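Local coordinates for protein endonuclease 2 (Arabidopsis thaliana, PDB 4CXP) that cleaves RNA and single-stranded DNA, and less readily double-stranded DNA, endonucleolytically with the help of divalent metal ions, leaving 5'-phosphorylated products, at residues A86-I89 with Y90-T94; N110-E113 with A114-V118; K182-I185 with T186-A190; L231-E234 with Y235-R239; S238-P241 with I242-R246. All blocks are in the same frame, centred on the assembly; numbering follows the deposited sequence.

How the contacts relate
All five contacts are one-turn, local arrangements in the largely helical S1/P1 nuclease fold. Contacts 1, 2 and 3 each centre on an N-glycosylated asparagine. Contacts 1 and 2, on successive helices 85-96 and 111-124, have centres 10 Å apart and pack directly, Tyr92 CZ lying 3.4 Å from Phe117 CD2. Contacts 3 and 5 lie about 15 Å apart between centres and share one sugar, bonded to Asn184 and resting on Tyr244. Contacts 4 and 5 follow each other on helix 233-262 and share Ser238 and Arg239. Of these two, contact 5 comes closer to the metal centre: Val243 lies about 12 Å from a zinc ion, Tyr235 of contact 4 about 14 Å.

Contact 1. Residues A86-I89 with Y90-T94; sequences AGAI and YNYTT. With NAG (2-acetamido-2-deoxy-beta-D-glucopyranose), chain B.
Ala88 and Tyr92 meet one turn apart on helix 85-96, beside an N-glycosylation sequon, Asn91-Tyr92-Thr93, whose sugar hangs on a 1.5 Å bond from Asn91 ND2 to C1 of the NAG. Tyr92 CB starts 3.7 Å from Ala88 O. With CG set beside the backbone N (chi1 -66°), the ring leans back along the helix and CD2 comes within 3.2 Å of Ala88 O, the carbonyl that also accepts the backbone bond from Tyr92 N. CE2, next on that flank, packs 4.3 Å from Ala88 CB. On the other flank CE1 lies 3.2 Å from the ring oxygen O5 of the NAG. Asn91 ND2 sits 3.6 Å above one face of the ring, near its rim, while Phe117 of helix 111-124 stacks with the same tyrosine. The third sequon residue turns inward: in the conformer described, Thr93 OG1 bonds to Ile89 O at 2.7 Å, and Thr93 N reaches the same oxygen from the opposite face of its carbonyl plane. At the tip of Tyr92, OH shares a 2.8 Å hydrogen bond with NAG O6, which lies at the ring edge and in its plane.

Contact 2. Residues N110-E113 with A114-V118; sequences NLTE and ALLFV. With NAG (2-acetamido-2-deoxy-beta-D-glucopyranose), chain C.
Glu113 and Phe117, one turn apart, both set CG beside the backbone N, with chi1 of -68° and -82°, so both side chains lean toward the start of helix 111-124. For Phe117 this brings CD2 to 3.2 Å from Glu113 O, the carbonyl that accepts the backbone bond of Phe117 N, and CE2 to 4.2 Å from Glu113 CB. The glutamate then runs extended beyond CG toward the sugar. Its CG passes 3.3 Å from O5 of the NAG, and its OE2 accepts a 2.7 Å hydrogen bond from the sugar hydroxyl O6; Tyr51 OH is a second partner of this oxygen. The sugar itself hangs on Asn110, where ND2 is bonded to C1. Asn110 holds CG anti to its own N (chi1 179°), which turns OD1 over the first turn, and OD1 accepts from Glu113 N at 3.0 Å. That bond is nearly straight at the hydrogen, although the donor stands well above the amide plane. Asn110 O meanwhile takes Ala114 N at 3.1 Å. On another flank, Leu111 CD2 touches Ala114 CB at 4.2 Å. Beyond the segments, Phe117 meets Trp43 edge-to-face. The arrangement is that of an asparagine N-cap which is also the glycosylated residue of an Asn-Leu-Thr sequon, one amide serving helix and glycan together.

Contact 3. Residues K182-I185 with T186-A190; sequences KKNI and TTEWA. With NAG (2-acetamido-2-deoxy-beta-D-glucopyranose), chain D.
Asn184 CB stands over the face of the indole of Trp189, five residues on: it lies 3.5 Å from the centroid of the six-membered ring, only 7° off the ring normal, a CH-pi contact. Ile185 extends the packing, its CG1 lying 4.0 Å from Trp189 CE3. Asn184 O accepts two backbone bonds, from Glu188 N and from Trp189 N, each 2.9 Å long, which fixes the chain at Trp189 so that its side chain can fold back over Asn184. This is where helix 176-187 ends and the chain turns at Trp189, the N-cap of helix 190-197, with Asn184-Ile185-Thr186 forming an N-glycosylation sequon. Asn184 ND2 is bonded to C1 of the NAG, and the acetamide oxygen O7 of that sugar meets the edge of the indole, 3.2 Å from Trp189 CH2 and near the ring plane. Ala248 of helix 233-262 touches both Ile185 and Trp189 on the inner side. The outer side is much looser. Lys183, Thr186, Thr187 and Glu188 are exposed, and Thr187 OG1 turns back to Lys183 O at 3.0 Å, from well above the carbonyl plane. Thr186 OG1 and Lys182 O are bridged by a water, which donates to the carbonyl at 2.7 Å.

Contact 4. Residues L231-E234 with Y235-R239; sequences LEDE and YFYSR
Leu231 and Tyr235 make the apolar part: in the conformer described, Leu231 CD1 sits over the centre of the phenol ring, 3.8 Å from its centroid, a CH-pi contact. Leu231 ends the short strand 230-231, paired with strand 143-146, just before helix 233-262. The opposite face of the ring carries the guanidinium of Arg239, NE lying 3.5 Å above the plane toward the rim. Tyr237 likewise receives Phe236 CD2 over one face. Among the direct polar bonds, Glu232, the helix N-cap, gives its O to Phe236 N. Glu234 O is gripped twice, by Ser238 N and by Ser238 OG, the latter at 2.8 Å. The serine oxygen accepts from Arg239 NH1 at 2.8 Å, in the guanidinium plane. Tyr235 OH binds Ala221 O and Trp157 NE1. Water makes two bridges. One takes hydrogens from Glu232 N and from Tyr235 N, the latter at 3.0 Å. The other links Asp233 OD2 to Tyr237 OH, 2.7 Å from that hydroxyl and at the ring edge; carboxylate and ring point the same way, their planes 61° apart. Asp233 OD1 is taken by Tyr147 OH. The carboxylates of Asp233 and Glu234 in the first turn would probably interact favourably with the helix dipole, while the bonds of Arg239 NH1 to Ser238 OG and of NE to Trp220 O probably fix the guanidinium's rotation over Tyr235.

Contact 5. Residues S238-P241 with I242-R246; sequences SRLP and IVYQR. With NAG (2-acetamido-2-deoxy-beta-D-glucopyranose), chain D.
Tyr244 is sandwiched between protein and sugar. Over one face of its ring lies the acetamide of the NAG carried by Asn184, methyl carbon C8 standing 3.4 Å above the centre; over the other lies Leu240, whose CG is 3.6 Å above the plane and displaced toward the rim. With its CG anti to the backbone N (chi1 -171°), Leu240 swings up the helix beneath the phenol, bringing CD1 to 3.7 Å from Tyr244 CE1 and CD2 to 3.4 Å from Tyr244 OH. Tyr244 leans back to meet it, its own CG lying beside the backbone N (chi1 -69°). The hydroxyl is hydrogen-bonded to Tyr170 OH. Leu240 O accepts from Tyr244 N and lies under the same face as Leu240 CG. One residue after Leu240, Pro241 has no N-H to give the preceding turn, and helix 233-262 is kinked there. Just beyond it, Ile242 N makes a weak bond to Arg239 O, and a water joins Ser238 O, at 2.7 Å, to Ile242 N, weakly at 2.9 Å. Normal spacing resumes with Val243 N to Arg239 O and Gln245 N to Pro241 O, the latter at 2.9 Å. The chemistry implies a kinked turn in which a water, weakly bound at Ile242 N, bridges to Ser238 O, and an acetamide methyl whose apolar packing on Tyr244 adds to the covalent link at Asn184.

Contact 1. Residues A86-I89 with Y90-T94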
# COMPACT_ATOMS: atom_id res chain seq x y z
N ALA A 86 -10.21 2.31 -1.78
CA ALA A 86 -10.36 3.21 -2.93
C ALA A 86 -11.19 4.45 -2.57
O ALA A 86 -10.83 5.57 -2.89
CB ALA A 86 -10.95 2.50 -4.14
N GLY A 87 -12.34 4.23 -1.93
CA GLY A 87 -13.18 5.32 -1.50
C GLY A 87 -12.49 6.24 -0.51
O GLY A 87 -12.66 7.46 -0.55
N ALA A 88 -11.67 5.67 0.37
CA ALA A 88 -10.90 6.47 1.32
C ALA A 88 -9.89 7.34 0.59
O ALA A 88 -9.70 8.51 0.93
CB ALA A 88 -10.22 5.58 2.33
N ILE A 89 -9.21 6.79 -0.41
CA ILE A 89 -8.26 7.59 -1.16
C ILE A 89 -8.97 8.77 -1.84
O ILE A 89 -8.49 9.88 -1.78
CB ILE A 89 -7.45 6.73 -2.14
CG1 ILE A 89 -6.47 5.85 -1.35
CG2 ILE A 89 -6.71 7.57 -3.16
CD1 ILE A 89 -5.86 4.72 -2.15
N TYR A 90 -10.11 8.52 -2.47
CA TYR A 90 -10.85 9.64 -3.05
C TYR A 90 -11.20 10.69 -1.99
O TYR A 90 -11.05 11.89 -2.23
CB TYR A 90 -12.12 9.14 -3.72
CG TYR A 90 -11.95 8.40 -5.04
CD1 TYR A 90 -11.25 8.96 -6.10
CD2 TYR A 90 -12.54 7.17 -5.23
CE1 TYR A 90 -11.17 8.30 -7.32
CE2 TYR A 90 -12.46 6.50 -6.44
CZ TYR A 90 -11.78 7.07 -7.49
OH TYR A 90 -11.69 6.42 -8.71
N ASN A 91 -11.66 10.23 -0.83
CA ASN A 91 -12.08 11.14 0.25
C ASN A 91 -10.96 12.04 0.71
O ASN A 91 -11.10 13.27 0.75
CB ASN A 91 -12.51 10.28 1.41
CG ASN A 91 -13.11 11.02 2.56
OD1 ASN A 91 -13.65 12.12 2.45
ND2 ASN A 91 -13.02 10.37 3.72
N TYR A 92 -9.84 11.43 1.09
CA TYR A 92 -8.77 12.19 1.70
C TYR A 92 -8.00 13.01 0.68
O TYR A 92 -7.52 14.10 1.02
CB TYR A 92 -7.89 11.27 2.58
CG TYR A 92 -8.66 10.75 3.77
CD1 TYR A 92 -9.05 11.61 4.77
CD2 TYR A 92 -9.03 9.42 3.89
CE1 TYR A 92 -9.80 11.17 5.84
CE2 TYR A 92 -9.78 8.97 4.95
CZ TYR A 92 -10.16 9.85 5.93
OH TYR A 92 -10.92 9.38 6.97
N THR A 93 -7.90 12.56 -0.57
CA THR A 93 -7.31 13.38 -1.60
C THR A 93 -8.16 14.66 -1.83
O THR A 93 -7.64 15.76 -1.96
CB THR A 93 -7.03 12.58 -2.90
OG1 THR A 93 -8.18 12.00 -3.42
CG2 THR A 93 -6.01 11.52 -2.71
N THR A 94 -9.47 14.49 -1.86
CA THR A 94 -10.37 15.63 -2.02
C THR A 94 -10.18 16.61 -0.88
O THR A 94 -10.09 17.80 -1.10
CB THR A 94 -11.82 15.18 -2.14
OG1 THR A 94 -11.96 14.47 -3.37
CG2 THR A 94 -12.77 16.36 -2.13
C1 NAG B . -13.71 10.75 4.94
C2 NAG B . -14.29 9.40 5.47
C3 NAG B . -15.23 9.70 6.63
C4 NAG B . -14.51 10.54 7.68
C5 NAG B . -13.78 11.73 7.05
C6 NAG B . -12.84 12.41 8.02
C7 NAG B . -14.36 7.74 3.66
C8 NAG B . -15.19 7.00 2.67
N2 NAG B . -14.98 8.60 4.47
O3 NAG B . -15.74 8.47 7.17
O4 NAG B . -15.39 11.12 8.62
O5 NAG B . -12.98 11.36 5.94
O6 NAG B . -11.93 11.46 8.53
O7 NAG B . -13.13 7.56 3.73

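Contact 2. Residues N110-E113 with A114-V118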
# COMPACT_ATOMS: atom_id res chain seq x y z
N ASN A 110 -9.40 17.72 9.52
CA ASN A 110 -8.02 17.77 9.97
C ASN A 110 -7.14 17.27 8.84
O ASN A 110 -7.18 16.09 8.47
CB ASN A 110 -7.91 16.93 11.23
CG ASN A 110 -6.52 16.88 11.80
OD1 ASN A 110 -5.53 16.91 11.08
ND2 ASN A 110 -6.44 16.79 13.14
N LEU A 111 -6.39 18.17 8.24
CA LEU A 111 -5.62 17.82 7.05
C LEU A 111 -4.32 17.11 7.37
O LEU A 111 -3.75 16.47 6.49
CB LEU A 111 -5.41 19.05 6.16
CG LEU A 111 -6.71 19.66 5.61
CD1 LEU A 111 -6.42 20.76 4.61
CD2 LEU A 111 -7.64 18.63 4.97
N THR A 112 -3.85 17.17 8.62
CA THR A 112 -2.78 16.28 9.03
C THR A 112 -3.27 14.83 8.98
O THR A 112 -2.61 13.96 8.41
CB THR A 112 -2.26 16.63 10.42
OG1 THR A 112 -1.69 17.94 10.36
CG2 THR A 112 -1.24 15.62 10.92
N GLU A 113 -4.43 14.56 9.55
CA GLU A 113 -5.02 13.23 9.41
C GLU A 113 -5.22 12.87 7.95
O GLU A 113 -4.93 11.74 7.55
CB GLU A 113 -6.34 13.10 10.17
CG GLU A 113 -6.16 13.14 11.68
CD GLU A 113 -7.39 12.77 12.49
OE1 GLU A 113 -8.50 12.63 11.93
OE2 GLU A 113 -7.23 12.62 13.73
N ALA A 114 -5.70 13.79 7.12
CA ALA A 114 -5.92 13.45 5.72
C ALA A 114 -4.62 13.03 5.04
O ALA A 114 -4.60 12.07 4.27
CB ALA A 114 -6.56 14.60 4.96
N LEU A 115 -3.53 13.74 5.32
CA LEU A 115 -2.22 13.38 4.76
C LEU A 115 -1.80 11.99 5.22
O LEU A 115 -1.32 11.18 4.42
CB LEU A 115 -1.17 14.43 5.17
CG LEU A 115 0.25 14.09 4.75
CD1 LEU A 115 0.40 13.98 3.22
CD2 LEU A 115 1.21 15.12 5.33
N LEU A 116 -1.95 11.71 6.51
CA LEU A 116 -1.52 10.43 7.04
C LEU A 116 -2.38 9.28 6.53
O LEU A 116 -1.88 8.19 6.28
CB LEU A 116 -1.48 10.48 8.57
CG LEU A 116 -0.53 11.52 9.17
CD1 LEU A 116 -0.56 11.41 10.68
CD2 LEU A 116 0.89 11.38 8.64
N PHE A 117 -3.67 9.53 6.38
CA PHE A 117 -4.56 8.53 5.81
C PHE A 117 -4.23 8.29 4.33
O PHE A 117 -4.11 7.15 3.92
CB PHE A 117 -6.03 8.96 5.94
CG PHE A 117 -6.67 8.68 7.28
CD1 PHE A 117 -6.64 7.42 7.85
CD2 PHE A 117 -7.38 9.68 7.94
CE1 PHE A 117 -7.29 7.15 9.03
CE2 PHE A 117 -8.04 9.42 9.13
CZ PHE A 117 -8.00 8.16 9.67
N VAL A 118 -4.09 9.34 3.53
CA VAL A 118 -3.86 9.07 2.14
C VAL A 118 -2.49 8.37 1.93
O VAL A 118 -2.37 7.51 1.06
CB VAL A 118 -4.09 10.35 1.31
CG1 VAL A 118 -2.86 11.23 1.32
CG2 VAL A 118 -4.51 9.98 -0.08
C1 NAG C . -5.18 16.64 13.82
C2 NAG C . -5.13 17.36 15.15
C3 NAG C . -3.89 16.95 15.92
C4 NAG C . -3.81 15.43 16.06
C5 NAG C . -3.88 14.81 14.67
C6 NAG C . -3.88 13.28 14.70
C7 NAG C . -6.28 19.57 15.34
C8 NAG C . -7.40 18.95 16.11
N2 NAG C . -5.26 18.81 14.93
O3 NAG C . -3.86 17.59 17.19
O4 NAG C . -2.56 15.10 16.62
O5 NAG C . -5.04 15.24 14.03
O6 NAG C . -5.06 12.79 15.27
O7 NAG C . -6.31 20.81 15.14

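Contact 3. Residues K182-I185 with T186-A190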
# COMPACT_ATOMS: atom_id res chain seq x y z
N LYS A 182 14.84 2.62 -5.53
CA LYS A 182 15.05 3.93 -6.14
C LYS A 182 15.96 3.84 -7.36
O LYS A 182 15.71 4.45 -8.39
CB LYS A 182 15.61 4.91 -5.12
CG LYS A 182 14.59 5.35 -4.08
CD LYS A 182 15.20 6.13 -2.94
CE LYS A 182 15.62 7.52 -3.31
NZ LYS A 182 16.17 8.09 -2.05
N LYS A 183 17.02 3.05 -7.26
CA LYS A 183 17.90 2.87 -8.41
C LYS A 183 17.15 2.24 -9.58
O LYS A 183 17.32 2.66 -10.72
CB LYS A 183 19.13 2.07 -8.03
CG LYS A 183 20.10 2.89 -7.16
CD LYS A 183 21.41 2.19 -6.87
CE LYS A 183 22.28 3.03 -5.95
NZ LYS A 183 21.76 3.06 -4.55
N ASN A 184 16.32 1.24 -9.31
CA ASN A 184 15.59 0.61 -10.39
C ASN A 184 14.51 1.51 -10.99
O ASN A 184 14.26 1.46 -12.18
CB ASN A 184 15.01 -0.72 -9.93
CG ASN A 184 16.06 -1.82 -9.93
OD1 ASN A 184 17.20 -1.60 -10.31
ND2 ASN A 184 15.66 -3.01 -9.50
N ILE A 185 13.88 2.34 -10.17
CA ILE A 185 12.94 3.35 -10.67
C ILE A 185 13.61 4.21 -11.74
O ILE A 185 13.00 4.53 -12.76
CB ILE A 185 12.38 4.17 -9.50
CG1 ILE A 185 11.33 3.34 -8.75
CG2 ILE A 185 11.83 5.52 -9.97
CD1 ILE A 185 10.94 3.89 -7.40
N THR A 186 14.87 4.55 -11.53
CA THR A 186 15.64 5.35 -12.47
C THR A 186 16.15 4.57 -13.68
O THR A 186 16.05 5.07 -14.80
CB THR A 186 16.86 5.96 -11.75
OG1 THR A 186 16.40 6.73 -10.64
CG2 THR A 186 17.71 6.83 -12.67
N THR A 187 16.73 3.40 -13.44
CA THR A 187 17.55 2.70 -14.46
C THR A 187 16.90 1.51 -15.15
O THR A 187 17.34 1.12 -16.23
CB THR A 187 18.89 2.20 -13.86
OG1 THR A 187 18.64 1.14 -12.92
CG2 THR A 187 19.64 3.34 -13.19
N GLU A 188 15.90 0.91 -14.52
CA GLU A 188 15.25 -0.29 -15.06
C GLU A 188 13.82 -0.06 -15.50
O GLU A 188 13.35 -0.68 -16.44
CB GLU A 188 15.27 -1.41 -14.02
CG GLU A 188 16.66 -1.89 -13.63
CD GLU A 188 17.44 -2.49 -14.77
OE1 GLU A 188 16.82 -3.12 -15.65
OE2 GLU A 188 18.68 -2.38 -14.77
N TRP A 189 13.12 0.81 -14.78
CA TRP A 189 11.68 0.91 -14.90
C TRP A 189 11.20 2.27 -15.39
O TRP A 189 10.02 2.58 -15.23
CB TRP A 189 11.00 0.59 -13.56
CG TRP A 189 11.40 -0.71 -12.96
CD1 TRP A 189 11.76 -1.86 -13.61
CD2 TRP A 189 11.48 -1.00 -11.56
NE1 TRP A 189 12.08 -2.83 -12.69
CE2 TRP A 189 11.92 -2.34 -11.43
CE3 TRP A 189 11.25 -0.26 -10.42
CZ2 TRP A 189 12.11 -2.93 -10.20
CZ3 TRP A 189 11.44 -0.84 -9.20
CH2 TRP A 189 11.86 -2.18 -9.09
N ALA A 190 12.08 3.07 -15.97
CA ALA A 190 11.71 4.46 -16.25
C ALA A 190 10.44 4.59 -17.11
O ALA A 190 9.59 5.44 -16.83
CB ALA A 190 12.88 5.21 -16.88
C1 NAG D . 16.59 -4.12 -9.53
C2 NAG D . 16.10 -5.28 -8.66
C3 NAG D . 17.05 -6.46 -8.80
C4 NAG D . 17.20 -6.84 -10.26
C5 NAG D . 17.58 -5.61 -11.08
C6 NAG D . 17.64 -5.88 -12.58
C7 NAG D . 14.87 -4.34 -6.79
C8 NAG D . 14.86 -3.95 -5.35
N2 NAG D . 15.98 -4.87 -7.27
O3 NAG D . 16.55 -7.55 -8.04
O4 NAG D . 18.20 -7.83 -10.36
O5 NAG D . 16.63 -4.59 -10.87
O6 NAG D . 16.39 -6.36 -13.04
O7 NAG D . 13.88 -4.10 -7.50
O HOH W 1 14.80 7.01 -8.17

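Contact 4. Residues L231-E234 with Y235-R239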
# COMPACT_ATOMS: atom_id res chain seq x y z
N LEU A 231 5.65 -22.38 2.74
CA LEU A 231 6.16 -21.42 1.78
C LEU A 231 7.56 -21.03 2.24
O LEU A 231 7.76 -20.61 3.38
CB LEU A 231 5.26 -20.20 1.68
CG LEU A 231 3.82 -20.53 1.28
CD1 LEU A 231 3.06 -19.22 1.05
CD2 LEU A 231 3.69 -21.47 0.09
N GLU A 232 8.52 -21.20 1.35
CA GLU A 232 9.92 -20.99 1.69
C GLU A 232 10.65 -20.46 0.46
O GLU A 232 10.09 -19.61 -0.22
CB GLU A 232 10.51 -22.21 2.37
CG GLU A 232 10.38 -23.50 1.60
CD GLU A 232 10.90 -24.68 2.39
OE1 GLU A 232 11.92 -24.50 3.10
OE2 GLU A 232 10.30 -25.78 2.29
N ASP A 233 11.88 -20.88 0.16
CA ASP A 233 12.66 -20.19 -0.87
C ASP A 233 11.94 -20.09 -2.22
O ASP A 233 11.99 -19.04 -2.86
CB ASP A 233 14.03 -20.83 -1.08
CG ASP A 233 15.09 -20.36 -0.09
OD1 ASP A 233 14.82 -19.51 0.77
OD2 ASP A 233 16.24 -20.85 -0.22
N GLU A 234 11.31 -21.15 -2.70
CA GLU A 234 10.72 -21.09 -4.04
C GLU A 234 9.69 -19.97 -4.11
O GLU A 234 9.67 -19.17 -5.05
CB GLU A 234 10.10 -22.43 -4.42
CG GLU A 234 9.50 -22.47 -5.80
CD GLU A 234 8.86 -23.81 -6.08
OE1 GLU A 234 7.70 -24.03 -5.66
OE2 GLU A 234 9.53 -24.66 -6.70
N TYR A 235 8.81 -19.91 -3.12
CA TYR A 235 7.78 -18.87 -3.08
C TYR A 235 8.41 -17.49 -2.87
O TYR A 235 8.04 -16.53 -3.52
CB TYR A 235 6.75 -19.20 -2.00
CG TYR A 235 5.50 -18.34 -2.04
CD1 TYR A 235 5.43 -17.11 -1.38
CD2 TYR A 235 4.38 -18.76 -2.74
CE1 TYR A 235 4.29 -16.36 -1.40
CE2 TYR A 235 3.22 -18.00 -2.77
CZ TYR A 235 3.17 -16.81 -2.07
OH TYR A 235 2.05 -16.03 -2.04
N PHE A 236 9.34 -17.40 -1.93
CA PHE A 236 10.03 -16.17 -1.63
C PHE A 236 10.66 -15.55 -2.86
O PHE A 236 10.39 -14.39 -3.19
CB PHE A 236 11.06 -16.43 -0.54
CG PHE A 236 11.94 -15.24 -0.23
CD1 PHE A 236 11.44 -14.15 0.45
CD2 PHE A 236 13.26 -15.23 -0.63
CE1 PHE A 236 12.26 -13.08 0.75
CE2 PHE A 236 14.07 -14.16 -0.34
CZ PHE A 236 13.57 -13.07 0.35
N TYR A 237 11.53 -16.28 -3.54
CA TYR A 237 12.26 -15.70 -4.66
C TYR A 237 11.36 -15.38 -5.82
O TYR A 237 11.58 -14.41 -6.54
CB TYR A 237 13.42 -16.60 -5.10
CG TYR A 237 14.56 -16.64 -4.12
CD1 TYR A 237 15.28 -15.52 -3.84
CD2 TYR A 237 14.92 -17.83 -3.52
CE1 TYR A 237 16.34 -15.57 -2.96
CE2 TYR A 237 15.98 -17.90 -2.65
CZ TYR A 237 16.67 -16.76 -2.35
OH TYR A 237 17.74 -16.80 -1.48
N SER A 238 10.32 -16.17 -6.03
CA SER A 238 9.45 -15.92 -7.16
C SER A 238 8.49 -14.76 -6.91
O SER A 238 8.11 -14.10 -7.86
CB SER A 238 8.70 -17.17 -7.57
OG SER A 238 7.88 -17.66 -6.56
N ARG A 239 8.11 -14.50 -5.66
CA ARG A 239 7.18 -13.42 -5.34
C ARG A 239 7.87 -12.13 -4.98
O ARG A 239 7.23 -11.08 -5.00
CB ARG A 239 6.19 -13.84 -4.24
CG ARG A 239 5.00 -14.62 -4.75
CD ARG A 239 5.32 -15.90 -5.49
NE ARG A 239 4.09 -16.59 -5.82
CZ ARG A 239 4.02 -17.75 -6.42
NH1 ARG A 239 5.13 -18.33 -6.85
NH2 ARG A 239 2.84 -18.30 -6.61
O HOH W 2 8.21 -22.27 -1.32
O HOH W 3 18.43 -19.22 -0.61

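Contact 5. Residues S238-P241 with I242-R246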
# COMPACT_ATOMS: atom_id res chain seq x y z
N SER A 238 10.32 -16.17 -6.03
CA SER A 238 9.45 -15.92 -7.16
C SER A 238 8.49 -14.76 -6.91
O SER A 238 8.11 -14.10 -7.86
CB SER A 238 8.70 -17.17 -7.57
OG SER A 238 7.88 -17.66 -6.56
N ARG A 239 8.11 -14.50 -5.66
CA ARG A 239 7.18 -13.42 -5.34
C ARG A 239 7.87 -12.13 -4.98
O ARG A 239 7.23 -11.08 -5.00
CB ARG A 239 6.19 -13.84 -4.24
CG ARG A 239 5.00 -14.62 -4.75
CD ARG A 239 5.32 -15.90 -5.49
NE ARG A 239 4.09 -16.59 -5.82
CZ ARG A 239 4.02 -17.75 -6.42
NH1 ARG A 239 5.13 -18.33 -6.85
NH2 ARG A 239 2.84 -18.30 -6.61
N LEU A 240 9.16 -12.15 -4.67
CA LEU A 240 9.81 -10.93 -4.28
C LEU A 240 9.75 -9.85 -5.37
O LEU A 240 9.50 -8.70 -5.03
CB LEU A 240 11.22 -11.23 -3.80
CG LEU A 240 11.97 -10.05 -3.17
CD1 LEU A 240 11.30 -9.45 -1.95
CD2 LEU A 240 13.37 -10.54 -2.82
N PRO A 241 9.91 -10.19 -6.67
CA PRO A 241 9.82 -9.11 -7.66
C PRO A 241 8.49 -8.39 -7.68
O PRO A 241 8.45 -7.19 -7.93
CB PRO A 241 10.12 -9.81 -8.99
CG PRO A 241 10.95 -10.99 -8.61
CD PRO A 241 10.37 -11.44 -7.29
N ILE A 242 7.40 -9.09 -7.40
CA ILE A 242 6.09 -8.43 -7.41
C ILE A 242 5.94 -7.58 -6.15
O ILE A 242 5.35 -6.51 -6.22
CB ILE A 242 4.90 -9.39 -7.70
CG1 ILE A 242 3.55 -8.68 -7.65
CG2 ILE A 242 4.80 -10.48 -6.69
CD1 ILE A 242 3.41 -7.51 -8.60
N VAL A 243 6.49 -8.01 -5.01
CA VAL A 243 6.53 -7.15 -3.85
C VAL A 243 7.30 -5.86 -4.18
O VAL A 243 6.84 -4.75 -3.90
CB VAL A 243 7.09 -7.89 -2.63
CG1 VAL A 243 7.38 -6.93 -1.48
CG2 VAL A 243 6.11 -8.98 -2.21
N TYR A 244 8.49 -6.00 -4.77
CA TYR A 244 9.25 -4.82 -5.18
C TYR A 244 8.43 -3.90 -6.09
O TYR A 244 8.42 -2.69 -5.90
CB TYR A 244 10.51 -5.24 -5.91
CG TYR A 244 11.62 -5.91 -5.12
CD1 TYR A 244 11.81 -5.74 -3.76
CD2 TYR A 244 12.55 -6.68 -5.81
CE1 TYR A 244 12.90 -6.31 -3.11
CE2 TYR A 244 13.64 -7.24 -5.17
CZ TYR A 244 13.81 -7.04 -3.83
OH TYR A 244 14.92 -7.56 -3.17
N GLN A 245 7.77 -4.49 -7.08
CA GLN A 245 6.95 -3.72 -8.02
C GLN A 245 5.88 -2.92 -7.28
O GLN A 245 5.69 -1.74 -7.55
CB GLN A 245 6.30 -4.67 -9.01
CG GLN A 245 5.45 -3.99 -10.08
CD GLN A 245 4.38 -4.92 -10.58
OE1 GLN A 245 4.67 -5.94 -11.21
NE2 GLN A 245 3.13 -4.61 -10.26
N ARG A 246 5.16 -3.58 -6.38
CA ARG A 246 4.07 -2.91 -5.69
C ARG A 246 4.53 -1.84 -4.74
O ARG A 246 3.87 -0.80 -4.61
CB ARG A 246 3.19 -3.94 -4.97
CG ARG A 246 2.50 -4.96 -5.86
CD ARG A 246 1.65 -4.35 -6.97
NE ARG A 246 0.40 -3.83 -6.43
CZ ARG A 246 -0.51 -3.19 -7.17
NH1 ARG A 246 -0.20 -2.76 -8.38
NH2 ARG A 246 -1.72 -3.01 -6.68
C1 NAG D . 16.59 -4.12 -9.53
C2 NAG D . 16.10 -5.28 -8.66
C3 NAG D . 17.05 -6.46 -8.80
C4 NAG D . 17.20 -6.84 -10.26
C5 NAG D . 17.58 -5.61 -11.08
C6 NAG D . 17.64 -5.88 -12.58
C7 NAG D . 14.87 -4.34 -6.79
C8 NAG D . 14.86 -3.95 -5.35
N2 NAG D . 15.98 -4.87 -7.27
O3 NAG D . 16.55 -7.55 -8.04
O4 NAG D . 18.20 -7.83 -10.36
O5 NAG D . 16.63 -4.59 -10.87
O6 NAG D . 16.39 -6.36 -13.04
O7 NAG D . 13.88 -4.10 -7.50
O HOH W 4 7.16 -11.73 -8.66
O HOH W 5 6.91 -7.62 -11.02